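Local coordinates for protein acyl-CoA dehydrogenase (Thermus thermophilus, PDB 2Z1Q) that probably catalyses the FAD-dependent oxidation of saturated acyl-CoA thioesters to 2,3-dehydroacyl-CoA, passing the electrons to an acceptor, at residues 26-29 with 30-34; 35-38 with 39-42; 448-451 with 452-456; 491-494 with 495-499. One frame throughout, in Å; residues are numbered along the deposited sequence.

Contact 1 of 4, residues 26-29 with 30-34; sequences EDFD and ESVKE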
loop_
_atom_site.group_PDB
_atom_site.type_symbol
_atom_site.label_atom_id
_atom_site.label_comp_id
_atom_site.label_asym_id
_atom_site.label_seq_id
_atom_site.Cartn_x
_atom_site.Cartn_y
_atom_site.Cartn_z
ATOM N N GLU B 26 -25.057 0.901 -16.642
ATOM C CA GLU B 26 -25.724 0.769 -17.932
ATOM C C GLU B 26 -27.138 1.352 -17.897
ATOM O O GLU B 26 -27.873 1.277 -18.882
ATOM C CB GLU B 26 -25.752 -0.696 -18.397
ATOM C CG GLU B 26 -25.828 -1.720 -17.287
ATOM C CD GLU B 26 -24.509 -1.925 -16.550
ATOM O OE1 GLU B 26 -24.568 -2.343 -15.378
ATOM O OE2 GLU B 26 -23.422 -1.688 -17.134
ATOM N N ASP B 27 -27.516 1.942 -16.764
ATOM C CA ASP B 27 -28.832 2.569 -16.643
ATOM C C ASP B 27 -28.696 4.081 -16.821
ATOM O O ASP B 27 -29.643 4.824 -16.583
ATOM C CB ASP B 27 -29.451 2.298 -15.274
ATOM C CG ASP B 27 -30.005 0.900 -15.143
ATOM O OD1 ASP B 27 -29.919 0.346 -14.031
ATOM O OD2 ASP B 27 -30.539 0.362 -16.136
ATOM N N PHE B 28 -27.509 4.525 -17.224
ATOM C CA PHE B 28 -27.243 5.949 -17.431
ATOM C C PHE B 28 -28.057 6.469 -18.615
ATOM O O PHE B 28 -27.928 5.954 -19.723
ATOM C CB PHE B 28 -25.741 6.173 -17.708
ATOM C CG PHE B 28 -24.846 6.019 -16.490
ATOM C CD1 PHE B 28 -23.471 5.845 -16.643
ATOM C CD2 PHE B 28 -25.369 6.069 -15.198
ATOM C CE1 PHE B 28 -22.630 5.723 -15.522
ATOM C CE2 PHE B 28 -24.541 5.948 -14.079
ATOM C CZ PHE B 28 -23.169 5.774 -14.242
ATOM N N ASP B 29 -28.899 7.474 -18.398
ATOM C CA ASP B 29 -29.672 8.011 -19.515
ATOM C C ASP B 29 -28.720 8.885 -20.327
ATOM O O ASP B 29 -27.695 9.335 -19.813
ATOM C CB ASP B 29 -30.876 8.823 -19.029
ATOM C CG ASP B 29 -30.489 10.173 -18.469
ATOM O OD1 ASP B 29 -29.955 10.997 -19.238
ATOM O OD2 ASP B 29 -30.726 10.410 -17.266
ATOM N N GLU B 30 -29.050 9.109 -21.592
ATOM C CA GLU B 30 -28.213 9.898 -22.489
ATOM C C GLU B 30 -27.636 11.190 -21.927
ATOM O O GLU B 30 -26.533 11.596 -22.294
ATOM C CB GLU B 30 -28.983 10.184 -23.782
ATOM C CG GLU B 30 -28.516 9.318 -24.920
ATOM C CD GLU B 30 -27.100 9.668 -25.341
ATOM O OE1 GLU B 30 -26.330 8.748 -25.694
ATOM O OE2 GLU B 30 -26.761 10.874 -25.322
ATOM N N SER B 31 -28.385 11.833 -21.043
ATOM C CA SER B 31 -27.941 13.070 -20.421
ATOM C C SER B 31 -26.649 12.842 -19.629
ATOM O O SER B 31 -25.703 13.631 -19.726
ATOM C CB SER B 31 -29.033 13.599 -19.499
ATOM O OG SER B 31 -28.496 13.979 -18.248
ATOM N N VAL B 32 -26.622 11.764 -18.848
ATOM C CA VAL B 32 -25.453 11.427 -18.045
ATOM C C VAL B 32 -24.301 11.024 -18.967
ATOM O O VAL B 32 -23.163 11.459 -18.791
ATOM C CB VAL B 32 -25.765 10.251 -17.064
ATOM C CG1 VAL B 32 -24.554 9.946 -16.185
ATOM C CG2 VAL B 32 -26.965 10.603 -16.194
ATOM N N LYS B 33 -24.601 10.197 -19.960
ATOM C CA LYS B 33 -23.580 9.738 -20.889
ATOM C C LYS B 33 -22.994 10.905 -21.667
ATOM O O LYS B 33 -21.894 10.809 -22.213
ATOM C CB LYS B 33 -24.178 8.703 -21.839
ATOM C CG LYS B 33 -24.750 7.506 -21.100
ATOM C CD LYS B 33 -25.727 6.694 -21.939
ATOM C CE LYS B 33 -25.049 5.963 -23.082
ATOM N NZ LYS B 33 -26.032 5.098 -23.803
ATOM N N GLU B 34 -23.733 12.008 -21.697
ATOM C CA GLU B 34 -23.314 13.210 -22.401
ATOM C C GLU B 34 -22.260 13.972 -21.607
ATOM O O GLU B 34 -21.139 14.187 -22.075
ATOM C CB GLU B 34 -24.515 14.129 -22.641
ATOM C CG GLU B 34 -24.850 14.375 -24.097
ATOM C CD GLU B 34 -23.651 14.847 -24.893
ATOM O OE1 GLU B 34 -22.773 14.007 -25.190
ATOM O OE2 GLU B 34 -23.587 16.053 -25.219
#

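Contact 2 of 4, residues 35-38 with 39-42; sequences IART and TRTF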
loop_
_atom_site.group_PDB
_atom_site.type_symbol
_atom_site.label_atom_id
_atom_site.label_comp_id
_atom_site.label_asym_id
_atom_site.label_seq_id
_atom_site.Cartn_x
_atom_site.Cartn_y
_atom_site.Cartn_z
ATOM N N ILE B 35 -22.625 14.389 -20.402
ATOM C CA ILE B 35 -21.696 15.134 -19.576
ATOM C C ILE B 35 -20.421 14.331 -19.328
ATOM O O ILE B 35 -19.322 14.889 -19.299
ATOM C CB ILE B 35 -22.347 15.534 -18.244
ATOM C CG1 ILE B 35 -23.638 16.315 -18.530
ATOM C CG2 ILE B 35 -21.385 16.384 -17.436
ATOM C CD1 ILE B 35 -24.250 17.006 -17.323
ATOM N N ALA B 36 -20.562 13.018 -19.173
ATOM C CA ALA B 36 -19.406 12.161 -18.951
ATOM C C ALA B 36 -18.427 12.328 -20.107
ATOM O O ALA B 36 -17.217 12.432 -19.905
ATOM C CB ALA B 36 -19.838 10.706 -18.838
ATOM N N ARG B 37 -18.960 12.355 -21.321
ATOM C CA ARG B 37 -18.127 12.502 -22.503
ATOM C C ARG B 37 -17.448 13.882 -22.512
ATOM O O ARG B 37 -16.278 14.006 -22.874
ATOM C CB ARG B 37 -18.977 12.295 -23.754
ATOM C CG ARG B 37 -18.190 12.017 -25.013
ATOM C CD ARG B 37 -19.087 11.511 -26.140
ATOM N NE ARG B 37 -19.771 10.258 -25.807
ATOM C CZ ARG B 37 -21.040 10.174 -25.414
ATOM N NH1 ARG B 37 -21.570 8.987 -25.135
ATOM N NH2 ARG B 37 -21.782 11.268 -25.302
ATOM N N THR B 38 -18.189 14.904 -22.091
ATOM C CA THR B 38 -17.672 16.273 -22.027
ATOM C C THR B 38 -16.471 16.307 -21.084
ATOM O O THR B 38 -15.424 16.870 -21.403
ATOM C CB THR B 38 -18.747 17.256 -21.493
ATOM O OG1 THR B 38 -19.841 17.317 -22.417
ATOM C CG2 THR B 38 -18.163 18.650 -21.318
ATOM N N THR B 39 -16.640 15.694 -19.919
ATOM C CA THR B 39 -15.583 15.632 -18.923
ATOM C C THR B 39 -14.367 14.908 -19.486
ATOM O O THR B 39 -13.237 15.385 -19.356
ATOM C CB THR B 39 -16.086 14.933 -17.644
ATOM O OG1 THR B 39 -17.159 15.701 -17.079
ATOM C CG2 THR B 39 -14.973 14.802 -16.625
ATOM N N ARG B 40 -14.588 13.762 -20.122
ATOM C CA ARG B 40 -13.487 13.008 -20.710
ATOM C C ARG B 40 -12.720 13.869 -21.717
ATOM O O ARG B 40 -11.489 13.786 -21.805
ATOM C CB ARG B 40 -14.007 11.740 -21.391
ATOM C CG ARG B 40 -14.121 10.517 -20.468
ATOM C CD ARG B 40 -14.718 9.297 -21.182
ATOM N NE ARG B 40 -16.182 9.251 -21.102
ATOM C CZ ARG B 40 -16.985 9.018 -22.139
ATOM N NH1 ARG B 40 -16.474 8.812 -23.349
ATOM N NH2 ARG B 40 -18.303 8.990 -21.974
ATOM N N THR B 41 -13.446 14.701 -22.463
ATOM C CA THR B 41 -12.823 15.565 -23.458
ATOM C C THR B 41 -12.032 16.668 -22.756
ATOM O O THR B 41 -10.889 16.956 -23.111
ATOM C CB THR B 41 -13.883 16.202 -24.380
ATOM O OG1 THR B 41 -14.696 15.170 -24.948
ATOM C CG2 THR B 41 -13.216 16.982 -25.506
ATOM N N PHE B 42 -12.661 17.277 -21.759
ATOM C CA PHE B 42 -12.047 18.333 -20.964
ATOM C C PHE B 42 -10.715 17.884 -20.370
ATOM O O PHE B 42 -9.751 18.648 -20.334
ATOM C CB PHE B 42 -12.992 18.726 -19.828
ATOM C CG PHE B 42 -12.412 19.738 -18.876
ATOM C CD1 PHE B 42 -12.075 21.012 -19.316
ATOM C CD2 PHE B 42 -12.225 19.419 -17.530
ATOM C CE1 PHE B 42 -11.565 21.956 -18.436
ATOM C CE2 PHE B 42 -11.715 20.362 -16.642
ATOM C CZ PHE B 42 -11.385 21.635 -17.100
HETATM O O HOH W 1 -19.606 7.076 -24.511
#

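Contact 3 of 4, residues 448-451 with 452-456; sequences HQVQ and NLKKL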
loop_
_atom_site.group_PDB
_atom_site.type_symbol
_atom_site.label_atom_id
_atom_site.label_comp_id
_atom_site.label_asym_id
_atom_site.label_seq_id
_atom_site.Cartn_x
_atom_site.Cartn_y
_atom_site.Cartn_z
ATOM N N HIS B 448 -27.899 -16.064 -1.564
ATOM C CA HIS B 448 -28.176 -16.542 -0.219
ATOM C C HIS B 448 -26.992 -16.234 0.703
ATOM O O HIS B 448 -27.170 -15.804 1.838
ATOM C CB HIS B 448 -28.429 -18.051 -0.224
ATOM C CG HIS B 448 -28.656 -18.622 1.142
ATOM N ND1 HIS B 448 -28.100 -19.814 1.552
ATOM C CD2 HIS B 448 -29.374 -18.161 2.193
ATOM C CE1 HIS B 448 -28.463 -20.062 2.799
ATOM N NE2 HIS B 448 -29.237 -19.074 3.212
ATOM N N GLN B 449 -25.784 -16.469 0.205
ATOM C CA GLN B 449 -24.579 -16.208 0.986
ATOM C C GLN B 449 -24.544 -14.725 1.343
ATOM O O GLN B 449 -24.110 -14.338 2.431
ATOM C CB GLN B 449 -23.347 -16.612 0.172
ATOM C CG GLN B 449 -23.448 -18.025 -0.380
ATOM C CD GLN B 449 -22.279 -18.404 -1.257
ATOM O OE1 GLN B 449 -21.821 -17.608 -2.074
ATOM N NE2 GLN B 449 -21.790 -19.628 -1.099
ATOM N N VAL B 450 -25.032 -13.898 0.425
ATOM C CA VAL B 450 -25.090 -12.463 0.655
ATOM C C VAL B 450 -26.023 -12.196 1.824
ATOM O O VAL B 450 -25.739 -11.362 2.685
ATOM C CB VAL B 450 -25.588 -11.726 -0.607
ATOM C CG1 VAL B 450 -26.155 -10.362 -0.242
ATOM C CG2 VAL B 450 -24.435 -11.582 -1.583
ATOM N N GLN B 451 -27.135 -12.915 1.873
ATOM C CA GLN B 451 -28.070 -12.723 2.965
ATOM C C GLN B 451 -27.456 -13.153 4.284
ATOM O O GLN B 451 -27.683 -12.513 5.309
ATOM C CB GLN B 451 -29.365 -13.499 2.713
ATOM C CG GLN B 451 -30.111 -13.021 1.483
ATOM C CD GLN B 451 -30.423 -11.532 1.527
ATOM O OE1 GLN B 451 -29.957 -10.762 0.685
ATOM N NE2 GLN B 451 -31.217 -11.120 2.511
ATOM N N ASN B 452 -26.684 -14.236 4.263
ATOM C CA ASN B 452 -26.051 -14.723 5.489
ATOM C C ASN B 452 -25.040 -13.702 6.035
ATOM O O ASN B 452 -24.927 -13.530 7.249
ATOM C CB ASN B 452 -25.384 -16.087 5.247
ATOM C CG ASN B 452 -26.391 -17.256 5.233
ATOM O OD1 ASN B 452 -26.025 -18.397 4.921
ATOM N ND2 ASN B 452 -27.650 -16.977 5.578
ATOM N N LEU B 453 -24.319 -13.018 5.149
ATOM C CA LEU B 453 -23.362 -11.996 5.571
ATOM C C LEU B 453 -24.126 -10.967 6.382
ATOM O O LEU B 453 -23.685 -10.576 7.462
ATOM C CB LEU B 453 -22.703 -11.319 4.357
ATOM C CG LEU B 453 -21.756 -12.206 3.547
ATOM C CD1 LEU B 453 -21.245 -11.472 2.324
ATOM C CD2 LEU B 453 -20.602 -12.634 4.434
ATOM N N LYS B 454 -25.288 -10.555 5.875
ATOM C CA LYS B 454 -26.122 -9.580 6.576
ATOM C C LYS B 454 -26.455 -10.120 7.954
ATOM O O LYS B 454 -26.409 -9.394 8.943
ATOM C CB LYS B 454 -27.415 -9.322 5.816
ATOM C CG LYS B 454 -27.192 -8.982 4.364
ATOM C CD LYS B 454 -28.500 -8.710 3.660
ATOM C CE LYS B 454 -28.257 -8.411 2.199
ATOM N NZ LYS B 454 -29.538 -8.112 1.506
ATOM N N LYS B 455 -26.800 -11.401 8.008
ATOM C CA LYS B 455 -27.118 -12.029 9.286
ATOM C C LYS B 455 -25.872 -12.054 10.171
ATOM O O LYS B 455 -25.956 -11.797 11.373
ATOM C CB LYS B 455 -27.620 -13.467 9.079
ATOM C CG LYS B 455 -28.957 -13.575 8.362
ATOM C CD LYS B 455 -29.425 -15.024 8.276
ATOM C CE LYS B 455 -30.831 -15.112 7.684
ATOM N NZ LYS B 455 -30.884 -14.661 6.267
ATOM N N LEU B 456 -24.720 -12.360 9.575
ATOM C CA LEU B 456 -23.469 -12.426 10.332
ATOM C C LEU B 456 -23.227 -11.114 11.065
ATOM O O LEU B 456 -22.932 -11.104 12.264
ATOM C CB LEU B 456 -22.281 -12.725 9.401
ATOM C CG LEU B 456 -20.897 -12.849 10.064
ATOM C CD1 LEU B 456 -20.875 -14.042 11.014
ATOM C CD2 LEU B 456 -19.828 -13.016 8.992
#

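Contact 4 of 4, residues 491-494 with 495-499; sequences AAES and ALLRA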
loop_
_atom_site.group_PDB
_atom_site.type_symbol
_atom_site.label_atom_id
_atom_site.label_comp_id
_atom_site.label_asym_id
_atom_site.label_seq_id
_atom_site.Cartn_x
_atom_site.Cartn_y
_atom_site.Cartn_z
ATOM N N ALA B 491 -21.462 -4.378 -1.101
ATOM C CA ALA B 491 -20.697 -4.463 -2.343
ATOM C C ALA B 491 -20.994 -5.736 -3.133
ATOM O O ALA B 491 -21.248 -5.675 -4.334
ATOM C CB ALA B 491 -19.202 -4.384 -2.050
ATOM N N ALA B 492 -20.952 -6.883 -2.461
ATOM C CA ALA B 492 -21.198 -8.155 -3.145
ATOM C C ALA B 492 -22.592 -8.196 -3.731
ATOM O O ALA B 492 -22.782 -8.542 -4.891
ATOM C CB ALA B 492 -21.002 -9.333 -2.183
ATOM N N GLU B 493 -23.562 -7.831 -2.908
ATOM C CA GLU B 493 -24.947 -7.824 -3.336
ATOM C C GLU B 493 -25.126 -6.896 -4.524
ATOM O O GLU B 493 -25.673 -7.288 -5.552
ATOM C CB GLU B 493 -25.850 -7.385 -2.184
ATOM C CG GLU B 493 -27.298 -7.179 -2.593
ATOM C CD GLU B 493 -28.204 -6.911 -1.408
ATOM O OE1 GLU B 493 -28.817 -7.872 -0.898
ATOM O OE2 GLU B 493 -28.292 -5.743 -0.978
ATOM N N SER B 494 -24.650 -5.664 -4.382
ATOM C CA SER B 494 -24.777 -4.701 -5.455
ATOM C C SER B 494 -24.053 -5.217 -6.702
ATOM O O SER B 494 -24.457 -4.924 -7.827
ATOM C CB SER B 494 -24.233 -3.340 -5.007
ATOM O OG SER B 494 -22.819 -3.338 -4.943
ATOM N N ALA B 495 -23.001 -6.009 -6.514
ATOM C CA ALA B 495 -22.265 -6.548 -7.653
ATOM C C ALA B 495 -23.009 -7.726 -8.301
ATOM O O ALA B 495 -22.990 -7.881 -9.526
ATOM C CB ALA B 495 -20.896 -7.003 -7.220
ATOM N N LEU B 496 -23.649 -8.545 -7.467
ATOM C CA LEU B 496 -24.381 -9.720 -7.945
ATOM C C LEU B 496 -25.668 -9.359 -8.671
ATOM O O LEU B 496 -25.942 -9.876 -9.750
ATOM C CB LEU B 496 -24.690 -10.658 -6.773
ATOM C CG LEU B 496 -23.828 -11.922 -6.657
ATOM C CD1 LEU B 496 -23.817 -12.416 -5.219
ATOM C CD2 LEU B 496 -24.362 -13.000 -7.600
ATOM N N LEU B 497 -26.455 -8.472 -8.074
ATOM C CA LEU B 497 -27.709 -8.060 -8.692
ATOM C C LEU B 497 -27.472 -7.418 -10.048
ATOM O O LEU B 497 -28.291 -7.555 -10.952
ATOM C CB LEU B 497 -28.457 -7.089 -7.779
ATOM C CG LEU B 497 -28.917 -7.670 -6.440
ATOM C CD1 LEU B 497 -29.643 -6.613 -5.634
ATOM C CD2 LEU B 497 -29.825 -8.860 -6.686
ATOM N N ARG B 498 -26.352 -6.717 -10.201
ATOM C CA ARG B 498 -26.051 -6.073 -11.474
ATOM C C ARG B 498 -25.601 -7.120 -12.494
ATOM O O ARG B 498 -25.939 -7.028 -13.674
ATOM C CB ARG B 498 -24.970 -4.996 -11.300
ATOM C CG ARG B 498 -24.441 -4.380 -12.610
ATOM C CD ARG B 498 -23.311 -3.379 -12.355
ATOM N NE ARG B 498 -22.695 -2.893 -13.594
ATOM C CZ ARG B 498 -21.595 -2.142 -13.650
ATOM N NH1 ARG B 498 -21.123 -1.754 -14.831
ATOM N NH2 ARG B 498 -20.960 -1.782 -12.535
ATOM N N ALA B 499 -24.850 -8.118 -12.036
ATOM C CA ALA B 499 -24.362 -9.163 -12.924
ATOM C C ALA B 499 -25.516 -9.933 -13.590
ATOM O O ALA B 499 -25.385 -10.405 -14.721
ATOM C CB ALA B 499 -23.467 -10.130 -12.158
#

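Contact 1 of 4, residues 26-29 with 30-34
Asp29 caps the start of helix 30-54 while Phe28, just ahead of it, folds back against Val32: a local N-cap contact on the surface of the protein, where the chain leaves a 3-10 turn and enters the first helix of the acyl-CoA dehydrogenase N-terminal domain. The carboxylate of Asp29 turns toward the first backbone N-H groups of the helix, its CG lodged between backbone N and carbonyl carbon (chi1 74°), and OD1 accepts from Ser31 N and, weakly, from Val32 N, though its placement is less sure because it lies too close to a neighbour. The i to i+4 bond from Lys33 N to Asp29 O is 3.2 Å long and nearly straight at 166°, while Val32 N reaches the same oxygen only weakly.

The apolar half of the contact lies beside the cap. Val32 CG1 comes over one face of the Phe28 ring, 4.2 Å from its centroid, in a CH-pi contact displaced toward the rim. Both side chains also touch Val95 of helix 90-99, and the Phe28 ring meets Tyr321 edge-to-face. With an alanine in place of Val32, the Phe28 face would probably lose the methyl lying over it and a gap would open toward Val95. The aliphatic chain of Lys33 passes close to Phe28, its CG 3.8 Å from Phe28 CB and its CD 3.2 Å from Phe28 O.

Contact 2 of 4, residues 35-38 with 39-42
Arg40 swings back along the helix toward Arg37: with chi1 at -88° and a bend at chi3, its guanidinium is laid over the backbone of the preceding turn. Arg37 CA sits over one face of that group, 3.7 Å from Arg40 CZ, while Arg40 NH2 also comes within 3.9 Å of Ala36 CB. Arg37, with CG anti to the backbone N (chi1 -163°), crosses Arg40 obliquely, and the two guanidinium planes stand 85° apart. The like charges approach to 4.3 Å between Arg37 NE and Arg40 NH2. A water that accepts from Arg37 NH1 at 2.8 Å and weakly from Arg40 NH2 probably offsets some of this repulsion, and Arg37 NH2 has a salt bridge to Glu34 one turn earlier.

All of this takes place within a regular stretch of helix 30-54, in the alpha-helical N-terminal domain of the acyl-CoA dehydrogenase fold. Ile35 and Thr39 touch Leu74, with Ile35 also against Ile92 and Val96 of helix 90-99, while Phe42 packs on Ala69 of helix 62-71.

Two threonines fold their hydroxyls onto the carbonyl four residues back. Thr41 OG1 donates to Arg37 O at 2.9 Å, and Thr41 N arrives at the same oxygen from the opposite face of the carbonyl plane. Thr39 OG1 donates to Ile35 O at 3.2 Å from well above the carbonyl plane, whereas Thr39 N approaches that oxygen nearly end-on.

Contact 3 of 4, residues 448-451 with 452-456
Gln451 and Lys454 lie side by side and point the same way on helix 445-468, forming a polar i to i+3 pair in the helical C-terminal part of this acyl-CoA dehydrogenase. The side-chain hydrogen bond runs from Lys454 NZ to Gln451 OE1, 2.8 Å long, with the ammonium nitrogen tilted 26° from the amide plane. Gln451 bends at chi2 (-56°) to bring its oxygen there, whereas the lysine stays extended beyond CG. The buried ammonium group has two further partners, a salt bridge to Glu493 of helix 476-502 and a hydrogen bond to Trp14 O, so it links this helix both to its neighbour and to the N-terminal segment. A methionine in place of Lys454 would probably leave Glu493 without one of its charged mates and the Gln451 amide freer to turn.

Apolar contact accompanies the polar one, as Val450 CG1 touches Lys454 CE at 3.8 Å. On another side of the helix Leu453 packs toward Ala521 of helix 505-528.

Backbone bonds of the regular i to i+4 pattern join the two segments, among them Asn452 N to His448 O at 2.9 Å and Lys455 N to Gln451 O at 3.0 Å. The side chains of Asn452 and His448 meet by contact alone: the amide stands 67° to the ring, with Asn452 OD1 over one face, 3.6 Å from His448 CE1.

Contact 4 of 4, residues 491-494 with 495-499
Glu493 and Leu497 lie alongside each other and point the same way, one turn apart on helix 476-502. Glu493 CG meets Leu497 CD1 at 3.9 Å, so the aliphatic part of the acid flanks one leucine methyl. With its CG opposite the backbone N (chi1 173°) and an extended chain, Glu493 carries its buried carboxylate away from the helix axis. There the two oxygens are divided between charges: OE1 forms a salt bridge with Lys454 and OE2 another with Arg322 of helix 300-331. This double pairing would be expected to favour the ionised form of the acid.

The Ser494 hydroxyl folds back onto its own helix. Its OG stands between backbone N and carbonyl carbon and donates to Ala491 O at 2.9 Å. Ala495 N reaches the same oxygen at 2.8 Å, and both donors come from one face of the carbonyl plane. Beyond it the backbone ladder continues, the bond from Leu497 N to Glu493 O being almost perfectly straight at 178°.

Leu496 and Arg498 reach other partners: Leu496 packs on Val450 of helix 445-468 and Leu514 of helix 505-528, while Arg498, its chain extended from CG to NE, carries its guanidinium to salt bridges with Glu26 and Glu317. Alanines, leucines and paired charges together meet helices 300-331, 445-468 and 505-528 round a largely buried part of helix 476-502, an arrangement characteristic of the helical bundle that forms the C-terminal part of this acyl-CoA dehydrogenase.

Overall arrangement
All four contacts are local, within or at the start of a helix, but their settings differ. Contact 1 is a surface helix start, contacts 2 and 3 are partly buried, and contact 4 is buried. Contacts 1 and 2 share helix 30-54, the first built on capping and a ring face, the second on threonine hydroxyls and two arginines a turn apart sharing a water, weakly on one side. Contacts 3 and 4 belong to successive helices packed together, and combine buried charge pairing with aliphatic packing between them. A second salt bridge, Glu26 to Arg498, ties contact 1 to contact 4, whereas contacts 2 and 3 stay about 29 Å apart at their nearest atoms.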